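Long-range contacts in beta-lactamase-related domain-containing protein (Bacteroides dorei DSM 17855, PDB 5TGF), which is of unknown function but is probably a serine beta-lactamase-like hydrolase that can bind calcium: residues Gly28-Val33 with Phe305-Val310; Val110-Pro115 with Arg144-Gly149. All blocks are in the same frame, centred on the assembly; numbering follows the deposited sequence.

Interaction 1: Gly28-Val33 with Phe305-Val310; sequences GGAICV and FFIAHV
Ala30 and Ile307 face each other as an antiparallel hydrogen-bonded pair in the six-stranded antiparallel sheet of the beta-lactamase-like fold. Strand 28-35 lies between strands 302-307 and 38-46, so the first and last strands of the sheet in sequence are neighbours. Four backbone bonds join the segments. Ala30 N donates to Ile307 O at 2.9 Å, and Ile307 N returns an almost straight bond (172°) to Ala30 O at 2.8 Å. Cys32 and Phe305 exchange a second pair of N-H...O bonds. Between them Ile31 and Phe306 form a non-hydrogen-bonded pair. Their backbone polar groups turn outward, Ile31 to Lys43 and Phe306 to Tyr293. Ala30 O also receives a CA-H contact from Phe306. Beyond the direct bonds a water takes over: it donates to Gly28 O and accepts from His309 N. Trp20 and Ile17 of helix 11-22 cover the Ile31 and Phe306 face. Helix 207-218 covers the other face, where Leu207 touches Ala30, Cys32 and Phe305. Ile31 points CG1 opposite its own N (chi1 -170°), which sends the chain across Phe306 at about a right angle, and Ile31 CD1 ends 4.1 Å from Phe306 CB.

Interaction 2: Val110-Pro115 with Arg144-Gly149; sequences VRPYLP and RFEYGG
The backbones of Pro112 and Gly148 pass close together, with their CA atoms 3.9 Å apart. Both segments are irregular loops of the beta-lactamase-like fold, and 144-149 leads into helix 150-163. One direct backbone hydrogen bond joins them. Gly149 N donates to Pro112 O at 2.9 Å, in the carbonyl plane and on a lone pair. The Pro112 ring packs against residues 146-148. Pro112 CB rests 3.6 Å from Tyr147 O, and Pro112 CG meets the carboxylate carbon CD of Glu146. The Glu146 side chain is extended, with CG anti to the backbone N (chi1 -175°), and it crosses the proline ring at about a right angle. Two waters also lie between the loops. One lies 2.6 Å from Val110 O and 2.8 Å from Glu146 OE1; the other sits near Glu146 O and makes a weak approach to Val110 O. Tyr147 belongs to what looks like the active site of a serine beta-lactamase relative. Its OH is hydrogen-bonded to Ser58 and Lys61, which fit an SxxK motif. Tyr147 is probably the tyrosine of the second motif, at the position of the (S/Y)xN element in relatives, here Tyr-Gly-Gly. The far end of the Tyr113 ring, CE1, CZ and OH, lies against the backbone of Gly148 and Gly149, and a glycerol lies near the Tyr113 side chain. Tyr113 CE1 comes 3.6 Å from Gly149 N. Tyr113 OH lies 3.7 Å from Gly148 CA and 4.1 Å from Tyr147 CE1.

How the interactions relate
From the N terminus, the chain passes helix 11-22 and enters strand 28-35, the first half of interaction 1. It then forms strand 38-46 and runs through helix 60-74 to the loop at 110-115. Helix 125-133 follows, and 144-149 returns to that loop and closes interaction 2 just before helix 150-163. The chain goes on through helix 207-218 and the remaining sheet strands. Only at 305-310 does it close interaction 1. Interaction 2 is therefore nested inside the much longer loop of interaction 1. Interaction 1 joins an early and a late strand of the sheet, while interaction 2 joins loops in the helical part. Their centres lie 27 Å apart, on opposite sides of the chain's centre.

Interaction 1: Gly28-Val33 with Phe305-Val310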
ATOM      1  N   GLY A  28       2.176   9.402  19.560  1.00 19.84           N
ATOM      2  CA  GLY A  28       0.815   8.924  19.665  1.00 18.37           C
ATOM      3  C   GLY A  28       0.622   7.845  18.617  1.00 18.08           C
ATOM      4  O   GLY A  28       1.486   7.632  17.772  1.00 17.39           O
ATOM      5  N   GLY A  29      -0.525   7.190  18.652  1.00 17.20           N
ATOM      6  CA  GLY A  29      -0.859   6.155  17.694  1.00 14.53           C
ATOM      7  C   GLY A  29      -2.249   5.639  17.939  1.00 16.58           C
ATOM      8  O   GLY A  29      -2.860   5.951  18.974  1.00 16.96           O
ATOM      9  N   ALA A  30      -2.737   4.784  17.051  1.00 14.59           N
ATOM     10  CA  ALA A  30      -4.022   4.143  17.290  1.00 16.26           C
ATOM     11  C   ALA A  30      -4.073   2.823  16.549  1.00 16.61           C
ATOM     12  O   ALA A  30      -3.486   2.683  15.467  1.00 15.50           O
ATOM     13  CB  ALA A  30      -5.188   5.030  16.845  1.00 14.68           C
ATOM     14  N   ILE A  31      -4.832   1.884  17.103  1.00 16.50           N
ATOM     15  CA  ILE A  31      -5.013   0.590  16.474  1.00 17.29           C
ATOM     16  C   ILE A  31      -6.469   0.137  16.516  1.00 19.73           C
ATOM     17  O   ILE A  31      -7.233   0.503  17.442  1.00 19.12           O
ATOM     18  CB  ILE A  31      -4.098  -0.438  17.123  1.00 17.40           C
ATOM     19  CG1 ILE A  31      -4.111  -1.719  16.313  1.00 18.13           C
ATOM     20  CG2 ILE A  31      -4.482  -0.688  18.566  1.00 20.68           C
ATOM     21  CD1 ILE A  31      -2.882  -2.549  16.517  1.00 17.89           C
ATOM     22  N   CYS A  32      -6.853  -0.618  15.494  1.00 17.29           N
ATOM     23  CA  CYS A  32      -8.140  -1.343  15.460  1.00 17.53           C
ATOM     24  C   CYS A  32      -7.925  -2.735  14.871  1.00 18.17           C
ATOM     25  O   CYS A  32      -7.263  -2.860  13.830  1.00 17.15           O
ATOM     26  CB  CYS A  32      -9.169  -0.558  14.654  1.00 17.73           C
ATOM     27  SG  CYS A  32     -10.830  -1.317  14.618  1.00 22.31           S
ATOM     28  N   VAL A  33      -8.413  -3.765  15.572  1.00 17.11           N
ATOM     29  CA  VAL A  33      -8.330  -5.172  15.135  1.00 17.35           C
ATOM     30  C   VAL A  33      -9.745  -5.747  15.067  1.00 18.09           C
ATOM     31  O   VAL A  33     -10.499  -5.667  16.054  1.00 20.71           O
ATOM     32  CB  VAL A  33      -7.477  -6.041  16.096  1.00 17.76           C
ATOM     33  CG1 VAL A  33      -7.436  -7.486  15.622  1.00 20.72           C
ATOM     34  CG2 VAL A  33      -6.080  -5.452  16.278  1.00 18.09           C
ATOM     35  N   PHE A 305      -5.297  -2.300  11.571  1.00 14.02           N
ATOM     36  CA  PHE A 305      -4.498  -1.160  11.135  1.00 13.71           C
ATOM     37  C   PHE A 305      -3.920  -0.510  12.368  1.00 13.70           C
ATOM     38  O   PHE A 305      -4.661  -0.183  13.312  1.00 13.63           O
ATOM     39  CB  PHE A 305      -5.351  -0.185  10.344  1.00 12.66           C
ATOM     40  CG  PHE A 305      -4.588   1.005   9.800  1.00 13.41           C
ATOM     41  CD1 PHE A 305      -3.343   0.832   9.200  1.00 14.57           C
ATOM     42  CD2 PHE A 305      -5.184   2.249   9.733  1.00 14.44           C
ATOM     43  CE1 PHE A 305      -2.664   1.887   8.617  1.00 15.71           C
ATOM     44  CE2 PHE A 305      -4.514   3.320   9.172  1.00 15.00           C
ATOM     45  CZ  PHE A 305      -3.242   3.150   8.630  1.00 15.35           C
ATOM     46  N   PHE A 306      -2.599  -0.352  12.387  1.00 12.34           N
ATOM     47  CA  PHE A 306      -1.931   0.533  13.348  1.00 12.36           C
ATOM     48  C   PHE A 306      -1.476   1.792  12.608  1.00 13.10           C
ATOM     49  O   PHE A 306      -0.736   1.716  11.581  1.00 11.68           O
ATOM     50  CB  PHE A 306      -0.725  -0.180  13.978  1.00 12.68           C
ATOM     51  CG  PHE A 306       0.163   0.701  14.804  1.00 13.08           C
ATOM     52  CD1 PHE A 306      -0.221   1.113  16.090  1.00 13.65           C
ATOM     53  CD2 PHE A 306       1.416   1.066  14.352  1.00 12.78           C
ATOM     54  CE1 PHE A 306       0.640   1.883  16.871  1.00 12.52           C
ATOM     55  CE2 PHE A 306       2.255   1.844  15.111  1.00 12.82           C
ATOM     56  CZ  PHE A 306       1.854   2.279  16.369  1.00 13.04           C
ATOM     57  N   ILE A 307      -1.889   2.955  13.128  1.00 12.36           N
ATOM     58  CA  ILE A 307      -1.537   4.241  12.520  1.00 11.57           C
ATOM     59  C   ILE A 307      -0.706   5.078  13.505  1.00 11.87           C
ATOM     60  O   ILE A 307      -0.998   5.160  14.710  1.00 12.52           O
ATOM     61  CB  ILE A 307      -2.768   5.004  12.011  1.00 11.34           C
ATOM     62  CG1 ILE A 307      -2.367   6.137  11.076  1.00 11.47           C
ATOM     63  CG2 ILE A 307      -3.632   5.498  13.160  1.00 11.45           C
ATOM     64  CD1 ILE A 307      -3.576   6.841  10.447  1.00 12.68           C
ATOM     65  N   ALA A 308       0.379   5.646  12.984  1.00 11.03           N
ATOM     66  CA  ALA A 308       1.334   6.399  13.724  1.00 12.01           C
ATOM     67  C   ALA A 308       2.392   6.927  12.754  1.00 12.40           C
ATOM     68  O   ALA A 308       2.436   6.494  11.598  1.00 13.80           O
ATOM     69  CB  ALA A 308       1.989   5.537  14.797  1.00 12.57           C
ATOM     70  N   HIS A 309       3.219   7.846  13.232  1.00 11.89           N
ATOM     71  CA  HIS A 309       4.314   8.413  12.427  1.00 12.34           C
ATOM     72  C   HIS A 309       5.537   8.547  13.333  1.00 12.41           C
ATOM     73  O   HIS A 309       5.552   9.314  14.285  1.00 12.02           O
ATOM     74  CB  HIS A 309       3.940   9.757  11.788  1.00 12.69           C
ATOM     75  CG  HIS A 309       4.908  10.215  10.735  1.00 13.30           C
ATOM     76  ND1 HIS A 309       6.247  10.448  11.000  1.00 13.43           N
ATOM     77  CD2 HIS A 309       4.756  10.405   9.404  1.00 14.08           C
ATOM     78  CE1 HIS A 309       6.866  10.772   9.871  1.00 13.16           C
ATOM     79  NE2 HIS A 309       5.990  10.733   8.892  1.00 12.73           N
ATOM     80  N   VAL A 310       6.569   7.784  13.028  1.00 12.89           N
ATOM     81  CA  VAL A 310       7.812   7.759  13.846  1.00 12.56           C
ATOM     82  C   VAL A 310       8.385   9.168  13.974  1.00 14.58           C
ATOM     83  O   VAL A 310       8.241  10.030  13.069  1.00 13.67           O
ATOM     84  CB  VAL A 310       8.847   6.748  13.235  1.00 12.84           C
ATOM     85  CG1 VAL A 310       9.479   7.350  11.976  1.00 12.65           C
ATOM     86  CG2 VAL A 310       9.918   6.327  14.235  1.00 13.40           C
TER
HETATM   87  O   HOH W   1       2.587   9.180  15.726  1.00 14.92           O

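Interaction 2: Val110-Pro115 with Arg144-Gly149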
ATOM      1  N   VAL A 110      11.381   0.851 -14.065  1.00 16.10           N
ATOM      2  CA  VAL A 110      11.426   2.302 -13.978  1.00 15.23           C
ATOM      3  C   VAL A 110      12.278   2.702 -12.755  1.00 16.36           C
ATOM      4  O   VAL A 110      12.275   2.027 -11.727  1.00 15.71           O
ATOM      5  CB  VAL A 110      10.017   2.896 -13.904  1.00 14.38           C
ATOM      6  CG1 VAL A 110      10.054   4.405 -13.658  1.00 16.32           C
ATOM      7  CG2 VAL A 110       9.262   2.577 -15.181  1.00 14.79           C
ATOM      8  N   ARG A 111      13.045   3.777 -12.889  1.00 16.76           N
ATOM      9  CA  ARG A 111      13.897   4.216 -11.778  1.00 16.87           C
ATOM     10  C   ARG A 111      13.008   4.401 -10.508  1.00 15.26           C
ATOM     11  O   ARG A 111      11.905   4.929 -10.639  1.00 14.40           O
ATOM     12  CB  ARG A 111      14.541   5.539 -12.167  1.00 17.27           C
ATOM     13  CG  ARG A 111      15.708   5.939 -11.310  1.00 18.09           C
ATOM     14  CD  ARG A 111      16.115   7.372 -11.606  1.00 20.54           C
ATOM     15  NE  ARG A 111      17.006   7.826 -10.554  1.00 24.01           N
ATOM     16  CZ  ARG A 111      18.327   7.792 -10.624  1.00 26.20           C
ATOM     17  NH1 ARG A 111      18.914   7.427 -11.748  1.00 28.27           N
ATOM     18  NH2 ARG A 111      19.058   8.156  -9.576  1.00 28.65           N
ATOM     19  N   PRO A 112      13.476   3.989  -9.318  1.00 15.99           N
ATOM     20  CA  PRO A 112      12.647   4.153  -8.121  1.00 15.64           C
ATOM     21  C   PRO A 112      12.188   5.577  -7.786  1.00 17.29           C
ATOM     22  O   PRO A 112      11.019   5.769  -7.447  1.00 17.00           O
ATOM     23  CB  PRO A 112      13.536   3.618  -6.998  1.00 17.31           C
ATOM     24  CG  PRO A 112      14.401   2.579  -7.676  1.00 17.36           C
ATOM     25  CD  PRO A 112      14.687   3.205  -9.022  1.00 16.97           C
ATOM     26  N   TYR A 113      13.122   6.520  -7.779  1.00 15.12           N
ATOM     27  CA  TYR A 113      12.852   7.925  -7.426  1.00 14.70           C
ATOM     28  C   TYR A 113      13.621   8.855  -8.362  1.00 15.47           C
ATOM     29  O   TYR A 113      14.539   8.413  -9.071  1.00 16.41           O
ATOM     30  CB  TYR A 113      13.205   8.190  -5.956  1.00 14.12           C
ATOM     31  CG  TYR A 113      12.409   7.302  -5.037  1.00 15.18           C
ATOM     32  CD1 TYR A 113      11.042   7.560  -4.791  1.00 17.90           C
ATOM     33  CD2 TYR A 113      12.952   6.130  -4.542  1.00 15.50           C
ATOM     34  CE1 TYR A 113      10.288   6.706  -4.014  1.00 16.93           C
ATOM     35  CE2 TYR A 113      12.196   5.247  -3.795  1.00 16.10           C
ATOM     36  CZ  TYR A 113      10.856   5.529  -3.534  1.00 16.52           C
ATOM     37  OH  TYR A 113      10.090   4.629  -2.806  1.00 15.62           O
ATOM     38  N   LEU A 114      13.215  10.120  -8.433  1.00 15.02           N
ATOM     39  CA  LEU A 114      13.945  11.066  -9.314  1.00 17.61           C
ATOM     40  C   LEU A 114      15.439  11.141  -8.861  1.00 15.90           C
ATOM     41  O   LEU A 114      15.715  10.951  -7.692  1.00 14.26           O
ATOM     42  CB  LEU A 114      13.305  12.450  -9.290  1.00 15.58           C
ATOM     43  CG  LEU A 114      11.880  12.590  -9.846  1.00 16.46           C
ATOM     44  CD1 LEU A 114      11.507  14.066  -9.783  1.00 17.96           C
ATOM     45  CD2 LEU A 114      11.712  12.068 -11.252  1.00 17.37           C
ATOM     46  N   PRO A 115      16.377  11.421  -9.791  1.00 17.05           N
ATOM     47  CA  PRO A 115      17.775  11.619  -9.413  1.00 16.09           C
ATOM     48  C   PRO A 115      17.988  12.844  -8.504  1.00 16.87           C
ATOM     49  O   PRO A 115      17.378  13.918  -8.686  1.00 16.55           O
ATOM     50  CB  PRO A 115      18.490  11.830 -10.734  1.00 16.58           C
ATOM     51  CG  PRO A 115      17.505  11.625 -11.819  1.00 18.14           C
ATOM     52  CD  PRO A 115      16.144  11.764 -11.199  1.00 18.73           C
ATOM     53  N   ARG A 144      13.349  -8.199 -12.858  1.00 19.96           N
ATOM     54  CA  ARG A 144      13.783  -7.959 -11.477  1.00 18.45           C
ATOM     55  C   ARG A 144      12.681  -7.253 -10.674  1.00 16.84           C
ATOM     56  O   ARG A 144      11.788  -6.618 -11.258  1.00 17.13           O
ATOM     57  CB  ARG A 144      15.049  -7.092 -11.438  1.00 20.93           C
ATOM     58  CG  ARG A 144      16.328  -7.737 -11.969  1.00 23.43           C
ATOM     59  CD  ARG A 144      17.541  -6.819 -11.926  1.00 25.86           C
ATOM     60  NE  ARG A 144      17.701  -6.109 -10.650  1.00 32.08           N
ATOM     61  CZ  ARG A 144      18.292  -4.913 -10.513  1.00 32.35           C
ATOM     62  NH1 ARG A 144      18.873  -4.304 -11.545  1.00 31.57           N
ATOM     63  NH2 ARG A 144      18.316  -4.315  -9.332  1.00 30.04           N
ATOM     64  N   PHE A 145      12.698  -7.490  -9.357  1.00 15.99           N
ATOM     65  CA  PHE A 145      11.933  -6.709  -8.350  1.00 14.71           C
ATOM     66  C   PHE A 145      12.786  -5.581  -7.769  1.00 14.14           C
ATOM     67  O   PHE A 145      13.927  -5.791  -7.309  1.00 15.27           O
ATOM     68  CB  PHE A 145      11.460  -7.611  -7.219  1.00 14.22           C
ATOM     69  CG  PHE A 145      10.600  -6.898  -6.183  1.00 12.82           C
ATOM     70  CD1 PHE A 145       9.215  -6.833  -6.328  1.00 13.26           C
ATOM     71  CD2 PHE A 145      11.175  -6.359  -5.038  1.00 14.01           C
ATOM     72  CE1 PHE A 145       8.429  -6.214  -5.360  1.00 13.48           C
ATOM     73  CE2 PHE A 145      10.391  -5.725  -4.056  1.00 14.35           C
ATOM     74  CZ  PHE A 145       9.003  -5.680  -4.222  1.00 13.45           C
ATOM     75  N   GLU A 146      12.291  -4.356  -7.895  1.00 14.72           N
ATOM     76  CA  GLU A 146      12.904  -3.230  -7.227  1.00 15.41           C
ATOM     77  C   GLU A 146      11.857  -2.207  -6.835  1.00 14.67           C
ATOM     78  O   GLU A 146      11.243  -1.561  -7.670  1.00 14.26           O
ATOM     79  CB  GLU A 146      13.994  -2.578  -8.083  1.00 17.93           C
ATOM     80  CG  GLU A 146      14.720  -1.453  -7.315  1.00 19.82           C
ATOM     81  CD  GLU A 146      15.832  -0.774  -8.118  1.00 23.61           C
ATOM     82  OE1 GLU A 146      15.631  -0.495  -9.309  1.00 22.26           O
ATOM     83  OE2 GLU A 146      16.875  -0.437  -7.509  1.00 22.15           O
ATOM     84  N   TYR A 147      11.717  -2.032  -5.532  1.00 14.45           N
ATOM     85  CA  TYR A 147      10.702  -1.137  -4.945  1.00 14.80           C
ATOM     86  C   TYR A 147      10.972   0.316  -5.259  1.00 13.18           C
ATOM     87  O   TYR A 147      12.122   0.786  -5.282  1.00 12.10           O
ATOM     88  CB  TYR A 147      10.666  -1.346  -3.450  1.00 14.82           C
ATOM     89  CG  TYR A 147       9.516  -0.733  -2.685  1.00 14.99           C
ATOM     90  CD1 TYR A 147       9.630   0.547  -2.131  1.00 16.63           C
ATOM     91  CD2 TYR A 147       8.388  -1.484  -2.389  1.00 15.16           C
ATOM     92  CE1 TYR A 147       8.592   1.098  -1.383  1.00 16.95           C
ATOM     93  CE2 TYR A 147       7.341  -0.954  -1.635  1.00 15.82           C
ATOM     94  CZ  TYR A 147       7.479   0.321  -1.092  1.00 15.25           C
ATOM     95  OH  TYR A 147       6.481   0.863  -0.313  1.00 17.04           O
ATOM     96  N   GLY A 148       9.901   1.035  -5.558  1.00 12.43           N
ATOM     97  CA  GLY A 148      10.017   2.466  -5.806  1.00 14.45           C
ATOM     98  C   GLY A 148       8.690   3.141  -5.934  1.00 13.98           C
ATOM     99  O   GLY A 148       7.670   2.540  -5.608  1.00 15.20           O
ATOM    100  N   GLY A 149       8.727   4.402  -6.349  1.00 14.22           N
ATOM    101  CA  GLY A 149       7.551   5.272  -6.411  1.00 14.90           C
ATOM    102  C   GLY A 149       7.213   5.852  -7.784  1.00 15.39           C
ATOM    103  O   GLY A 149       6.064   6.149  -8.058  1.00 15.72           O
TER
HETATM  104  O   HOH W   2      10.944   0.943  -8.795  1.00 20.33           O
HETATM  105  O   HOH W   3      13.261  -0.229 -10.755  1.00 22.30           O